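Local coordinates for MmoQ Response regulator (Methylococcus capsulatus, PDB 3LJX), which probably makes the second messenger c-di-GMP from two molecules of GTP, and is represented in this structure by its HDOD part, at residues 104-118 with 136-150. Sequence-based numbering, arbitrary orientation.
Sequences FDYAAYWQKSLARAV and FTLGLLADVGRLALA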
loop_
_atom_site.group_PDB
_atom_site.type_symbol
_atom_site.label_atom_id
_atom_site.label_comp_id
_atom_site.label_asym_id
_atom_site.label_seq_id
_atom_site.Cartn_x
_atom_site.Cartn_y
_atom_site.Cartn_z
ATOM N N PHE A 104 -15.100 -1.292 -9.325
ATOM C CA PHE A 104 -13.952 -1.572 -8.458
ATOM C C PHE A 104 -14.372 -2.244 -7.151
ATOM O O PHE A 104 -15.224 -1.741 -6.411
ATOM C CB PHE A 104 -13.169 -0.292 -8.155
ATOM C CG PHE A 104 -11.831 -0.525 -7.483
ATOM C CD1 PHE A 104 -10.773 -1.112 -8.186
ATOM C CD2 PHE A 104 -11.614 -0.116 -6.170
ATOM C CE1 PHE A 104 -9.530 -1.313 -7.581
ATOM C CE2 PHE A 104 -10.376 -0.305 -5.558
ATOM C CZ PHE A 104 -9.331 -0.905 -6.269
ATOM N N ASP A 105 -13.743 -3.378 -6.862
ATOM C CA ASP A 105 -14.052 -4.134 -5.658
ATOM C C ASP A 105 -13.289 -3.560 -4.463
ATOM O O ASP A 105 -12.190 -4.008 -4.151
ATOM C CB ASP A 105 -13.699 -5.610 -5.868
ATOM C CG ASP A 105 -14.258 -6.504 -4.773
ATOM O OD1 ASP A 105 -14.602 -5.981 -3.688
ATOM O OD2 ASP A 105 -14.341 -7.736 -4.991
ATOM N N TYR A 106 -13.876 -2.573 -3.795
ATOM C CA TYR A 106 -13.197 -1.885 -2.706
ATOM C C TYR A 106 -12.923 -2.805 -1.513
ATOM O O TYR A 106 -11.827 -2.789 -0.942
ATOM C CB TYR A 106 -13.988 -0.660 -2.264
ATOM C CG TYR A 106 -13.992 0.497 -3.264
ATOM C CD1 TYR A 106 -14.891 0.527 -4.326
ATOM C CD2 TYR A 106 -13.119 1.578 -3.111
ATOM C CE1 TYR A 106 -14.907 1.605 -5.222
ATOM C CE2 TYR A 106 -13.124 2.648 -3.993
ATOM C CZ TYR A 106 -14.018 2.666 -5.048
ATOM O OH TYR A 106 -14.009 3.734 -5.935
ATOM N N ALA A 107 -13.913 -3.606 -1.127
ATOM C CA ALA A 107 -13.702 -4.521 -0.017
ATOM C C ALA A 107 -12.520 -5.431 -0.345
ATOM O O ALA A 107 -11.662 -5.673 0.506
ATOM C CB ALA A 107 -14.957 -5.347 0.274
ATOM N N ALA A 108 -12.468 -5.921 -1.582
ATOM C CA ALA A 108 -11.396 -6.835 -1.961
ATOM C C ALA A 108 -10.068 -6.101 -1.890
ATOM O O ALA A 108 -9.072 -6.631 -1.386
ATOM C CB ALA A 108 -11.623 -7.432 -3.371
ATOM N N TYR A 109 -10.060 -4.871 -2.388
ATOM C CA TYR A 109 -8.835 -4.091 -2.382
ATOM C C TYR A 109 -8.341 -3.904 -0.945
ATOM O O TYR A 109 -7.161 -4.102 -0.663
ATOM C CB TYR A 109 -9.016 -2.739 -3.076
ATOM C CG TYR A 109 -7.898 -1.793 -2.736
ATOM C CD1 TYR A 109 -6.670 -1.868 -3.390
ATOM C CD2 TYR A 109 -8.047 -0.862 -1.718
ATOM C CE1 TYR A 109 -5.625 -1.016 -3.052
ATOM C CE2 TYR A 109 -7.016 -0.000 -1.373
ATOM C CZ TYR A 109 -5.809 -0.080 -2.036
ATOM O OH TYR A 109 -4.786 0.773 -1.667
ATOM N N TRP A 110 -9.235 -3.549 -0.029
ATOM C CA TRP A 110 -8.796 -3.276 1.339
ATOM C C TRP A 110 -8.377 -4.551 2.038
ATOM O O TRP A 110 -7.424 -4.563 2.812
ATOM C CB TRP A 110 -9.859 -2.527 2.152
ATOM C CG TRP A 110 -9.920 -1.062 1.790
ATOM C CD1 TRP A 110 -8.863 -0.200 1.689
ATOM C CD2 TRP A 110 -11.085 -0.299 1.472
ATOM N NE1 TRP A 110 -9.297 1.043 1.320
ATOM C CE2 TRP A 110 -10.660 1.011 1.183
ATOM C CE3 TRP A 110 -12.453 -0.600 1.415
ATOM C CZ2 TRP A 110 -11.554 2.035 0.837
ATOM C CZ3 TRP A 110 -13.346 0.418 1.069
ATOM C CH2 TRP A 110 -12.888 1.714 0.780
ATOM N N GLN A 111 -9.089 -5.631 1.760
ATOM C CA GLN A 111 -8.766 -6.894 2.395
ATOM C C GLN A 111 -7.381 -7.359 1.936
ATOM O O GLN A 111 -6.526 -7.739 2.742
ATOM C CB GLN A 111 -9.840 -7.936 2.068
ATOM C CG GLN A 111 -9.529 -9.327 2.586
ATOM C CD GLN A 111 -10.536 -10.353 2.113
ATOM O OE1 GLN A 111 -10.929 -10.383 0.940
ATOM N NE2 GLN A 111 -10.956 -11.209 3.026
ATOM N N LYS A 112 -7.148 -7.302 0.633
ATOM C CA LYS A 112 -5.889 -7.772 0.074
ATOM C C LYS A 112 -4.706 -6.902 0.508
ATOM O O LYS A 112 -3.615 -7.408 0.758
ATOM C CB LYS A 112 -5.995 -7.806 -1.442
ATOM C CG LYS A 112 -4.723 -8.174 -2.164
ATOM C CD LYS A 112 -5.109 -8.738 -3.504
ATOM C CE LYS A 112 -6.290 -9.680 -3.315
ATOM N NZ LYS A 112 -7.226 -9.678 -4.476
ATOM N N SER A 113 -4.924 -5.592 0.607
ATOM C CA SER A 113 -3.841 -4.673 0.954
ATOM C C SER A 113 -3.305 -4.948 2.367
ATOM O O SER A 113 -2.093 -4.992 2.596
ATOM C CB SER A 113 -4.308 -3.218 0.808
ATOM O OG SER A 113 -4.451 -2.871 -0.565
ATOM N N LEU A 114 -4.220 -5.159 3.306
ATOM C CA LEU A 114 -3.849 -5.474 4.672
ATOM C C LEU A 114 -3.179 -6.852 4.762
ATOM O O LEU A 114 -2.136 -7.005 5.412
ATOM C CB LEU A 114 -5.086 -5.440 5.569
ATOM C CG LEU A 114 -4.819 -5.779 7.038
ATOM C CD1 LEU A 114 -3.766 -4.828 7.634
ATOM C CD2 LEU A 114 -6.127 -5.714 7.823
ATOM N N ALA A 115 -3.779 -7.850 4.114
ATOM C CA ALA A 115 -3.256 -9.211 4.176
ATOM C C ALA A 115 -1.826 -9.215 3.652
ATOM O O ALA A 115 -0.941 -9.850 4.237
ATOM C CB ALA A 115 -4.144 -10.187 3.364
ATOM N N ARG A 116 -1.602 -8.492 2.553
ATOM C CA ARG A 116 -0.261 -8.377 1.995
ATOM C C ARG A 116 0.690 -7.654 2.949
ATOM O O ARG A 116 1.818 -8.092 3.157
ATOM C CB ARG A 116 -0.290 -7.676 0.634
ATOM C CG ARG A 116 1.046 -7.713 -0.093
ATOM C CD ARG A 116 0.938 -7.032 -1.454
ATOM N NE ARG A 116 0.376 -5.705 -1.295
ATOM C CZ ARG A 116 -0.681 -5.249 -1.954
ATOM N NH1 ARG A 116 -1.281 -6.006 -2.857
ATOM N NH2 ARG A 116 -1.133 -4.027 -1.706
ATOM N N ALA A 117 0.244 -6.544 3.530
ATOM C CA ALA A 117 1.056 -5.839 4.516
ATOM C C ALA A 117 1.461 -6.809 5.631
ATOM O O ALA A 117 2.625 -6.864 6.027
ATOM C CB ALA A 117 0.286 -4.663 5.099
ATOM N N VAL A 118 0.495 -7.579 6.127
ATOM C CA VAL A 118 0.745 -8.486 7.252
ATOM C C VAL A 118 1.729 -9.583 6.858
ATOM O O VAL A 118 2.674 -9.894 7.604
ATOM C CB VAL A 118 -0.552 -9.141 7.752
ATOM C CG1 VAL A 118 -0.224 -10.337 8.651
ATOM C CG2 VAL A 118 -1.427 -8.117 8.473
ATOM N N PHE A 136 5.837 -3.465 6.270
ATOM C CA PHE A 136 4.387 -3.593 6.404
ATOM C C PHE A 136 3.713 -2.501 5.581
ATOM O O PHE A 136 2.818 -2.755 4.769
ATOM C CB PHE A 136 3.978 -3.438 7.865
ATOM C CG PHE A 136 2.498 -3.407 8.072
ATOM C CD1 PHE A 136 1.768 -2.256 7.781
ATOM C CD2 PHE A 136 1.825 -4.524 8.561
ATOM C CE1 PHE A 136 0.388 -2.217 7.974
ATOM C CE2 PHE A 136 0.446 -4.496 8.746
ATOM C CZ PHE A 136 -0.274 -3.337 8.458
ATOM N N THR A 137 4.183 -1.281 5.801
ATOM C CA THR A 137 3.642 -0.106 5.157
ATOM C C THR A 137 3.765 -0.187 3.647
ATOM O O THR A 137 2.810 0.112 2.923
ATOM C CB THR A 137 4.346 1.165 5.672
ATOM O OG1 THR A 137 4.240 1.208 7.099
ATOM C CG2 THR A 137 3.698 2.411 5.098
ATOM N N LEU A 138 4.928 -0.598 3.154
ATOM C CA LEU A 138 5.077 -0.749 1.705
ATOM C C LEU A 138 4.120 -1.810 1.147
ATOM O O LEU A 138 3.546 -1.639 0.064
ATOM C CB LEU A 138 6.506 -1.085 1.325
ATOM C CG LEU A 138 6.709 -1.150 -0.188
ATOM C CD1 LEU A 138 6.200 0.123 -0.864
ATOM C CD2 LEU A 138 8.178 -1.401 -0.533
ATOM N N GLY A 139 3.938 -2.896 1.894
ATOM C CA GLY A 139 3.014 -3.938 1.490
ATOM C C GLY A 139 1.600 -3.376 1.416
ATOM O O GLY A 139 0.880 -3.577 0.436
ATOM N N LEU A 140 1.206 -2.649 2.456
ATOM C CA LEU A 140 -0.100 -2.008 2.489
ATOM C C LEU A 140 -0.363 -1.167 1.235
ATOM O O LEU A 140 -1.472 -1.192 0.667
ATOM C CB LEU A 140 -0.202 -1.119 3.728
ATOM C CG LEU A 140 -1.542 -0.445 4.004
ATOM C CD1 LEU A 140 -2.573 -1.479 4.473
ATOM C CD2 LEU A 140 -1.388 0.674 5.044
ATOM N N LEU A 141 0.666 -0.442 0.800
ATOM C CA LEU A 141 0.524 0.601 -0.220
ATOM C C LEU A 141 0.912 0.137 -1.624
ATOM O O LEU A 141 0.790 0.898 -2.577
ATOM C CB LEU A 141 1.392 1.802 0.160
ATOM C CG LEU A 141 0.846 2.970 0.995
ATOM C CD1 LEU A 141 -0.553 2.725 1.590
ATOM C CD2 LEU A 141 1.853 3.415 2.059
ATOM N N ALA A 142 1.371 -1.109 -1.742
ATOM C CA ALA A 142 1.965 -1.639 -2.980
ATOM C C ALA A 142 1.166 -1.437 -4.282
ATOM O O ALA A 142 1.736 -1.493 -5.384
ATOM C CB ALA A 142 2.308 -3.127 -2.797
ATOM N N ASP A 143 -0.146 -1.234 -4.175
ATOM C CA ASP A 143 -0.943 -0.945 -5.373
ATOM C C ASP A 143 -1.996 0.132 -5.126
ATOM O O ASP A 143 -3.100 0.103 -5.688
ATOM C CB ASP A 143 -1.552 -2.217 -5.984
ATOM C CG ASP A 143 -2.462 -2.956 -5.028
ATOM O OD1 ASP A 143 -2.707 -2.464 -3.903
ATOM O OD2 ASP A 143 -2.929 -4.050 -5.403
ATOM N N VAL A 144 -1.625 1.102 -4.298
ATOM C CA VAL A 144 -2.499 2.214 -3.996
ATOM C C VAL A 144 -2.870 3.000 -5.265
ATOM O O VAL A 144 -3.871 3.710 -5.291
ATOM C CB VAL A 144 -1.869 3.143 -2.926
ATOM C CG1 VAL A 144 -0.715 3.960 -3.522
ATOM C CG2 VAL A 144 -2.924 4.053 -2.347
ATOM N N GLY A 145 -2.075 2.857 -6.322
ATOM C CA GLY A 145 -2.444 3.405 -7.612
ATOM C C GLY A 145 -3.797 2.923 -8.136
ATOM O O GLY A 145 -4.462 3.637 -8.889
ATOM N N ARG A 146 -4.215 1.721 -7.749
ATOM C CA ARG A 146 -5.526 1.210 -8.171
ATOM C C ARG A 146 -6.640 2.022 -7.528
ATOM O O ARG A 146 -7.560 2.480 -8.213
ATOM C CB ARG A 146 -5.709 -0.255 -7.790
ATOM C CG ARG A 146 -4.771 -1.236 -8.474
ATOM C CD ARG A 146 -5.218 -2.649 -8.141
ATOM N NE ARG A 146 -4.300 -3.655 -8.657
ATOM C CZ ARG A 146 -4.423 -4.269 -9.834
ATOM N NH1 ARG A 146 -5.440 -3.992 -10.654
ATOM N NH2 ARG A 146 -3.521 -5.175 -10.190
ATOM N N LEU A 147 -6.552 2.188 -6.209
ATOM C CA LEU A 147 -7.483 3.032 -5.459
ATOM C C LEU A 147 -7.560 4.435 -6.082
ATOM O O LEU A 147 -8.641 4.996 -6.244
ATOM C CB LEU A 147 -7.007 3.165 -4.013
ATOM C CG LEU A 147 -7.978 3.059 -2.835
ATOM C CD1 LEU A 147 -7.714 4.180 -1.872
ATOM C CD2 LEU A 147 -9.455 3.015 -3.243
ATOM N N ALA A 148 -6.402 4.999 -6.419
ATOM C CA ALA A 148 -6.343 6.353 -6.960
ATOM C C ALA A 148 -7.063 6.505 -8.301
ATOM O O ALA A 148 -7.762 7.481 -8.517
ATOM C CB ALA A 148 -4.898 6.819 -7.075
ATOM N N LEU A 149 -6.900 5.547 -9.207
ATOM C CA LEU A 149 -7.583 5.654 -10.487
ATOM C C LEU A 149 -9.089 5.517 -10.294
ATOM O O LEU A 149 -9.866 6.243 -10.918
ATOM C CB LEU A 149 -7.106 4.569 -11.442
ATOM C CG LEU A 149 -5.753 4.791 -12.084
ATOM C CD1 LEU A 149 -5.412 3.593 -12.997
ATOM C CD2 LEU A 149 -5.780 6.099 -12.846
ATOM N N ALA A 150 -9.492 4.563 -9.448
ATOM C CA ALA A 150 -10.904 4.311 -9.182
ATOM C C ALA A 150 -11.539 5.560 -8.570
ATOM O O ALA A 150 -12.678 5.895 -8.859
ATOM C CB ALA A 150 -11.068 3.113 -8.241
HETATM O O HOH W 1 -2.541 -0.529 -1.759
HETATM O O HOH W 2 -4.204 -4.683 -2.983
#
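Arg116 reaches from helix 106-118 to the backbone of 136-150 at Gly139. Its chain bends at chi3 (53°), which turns the guanidinium edge to Gly139 O; NE (2.8 Å from that oxygen) and NH2 both donate to it, nearly in the guanidinium plane. Ala142 CB covers one guanidinium face, while NH2 also makes a salt bridge to Asp143 OD1 at 3.1 Å, entering from above a carboxylate set almost perpendicular to the guanidinium. Were Arg116 replaced by an alanine, Gly139 O would probably lose both of these donors and Asp143 one of its two cationic partners, Arg146 remaining. Water extends the polar centre: one molecule accepts from Tyr109 OH and donates to Leu140 O and Asp143 OD1, a second joins Ser113 OG, Arg116 NH1 and Asp143 OD2.

Small residues let the helices close in beside it, the CA atoms of Ala117 and Gly139 lying 4.1 Å apart; a side chain on Gly139 would collide with Ala117. Ala117 CB sits over the centre of the Phe136 ring, 3.5 Å from its centroid, a CH-pi contact. Farther along, Tyr109 crosses Leu147 at about a right angle, its CE2 3.5 Å from Leu147 CG, and Ala150 CB covers a face of Phe104 near the rim. Helix 106-118 thus runs nearly antiparallel to helices 136-141 and 144-150 in turn, with Phe104 packing from the loop before it and a hydrated salt-bridge centre between, inside the all-helical HDOD domain.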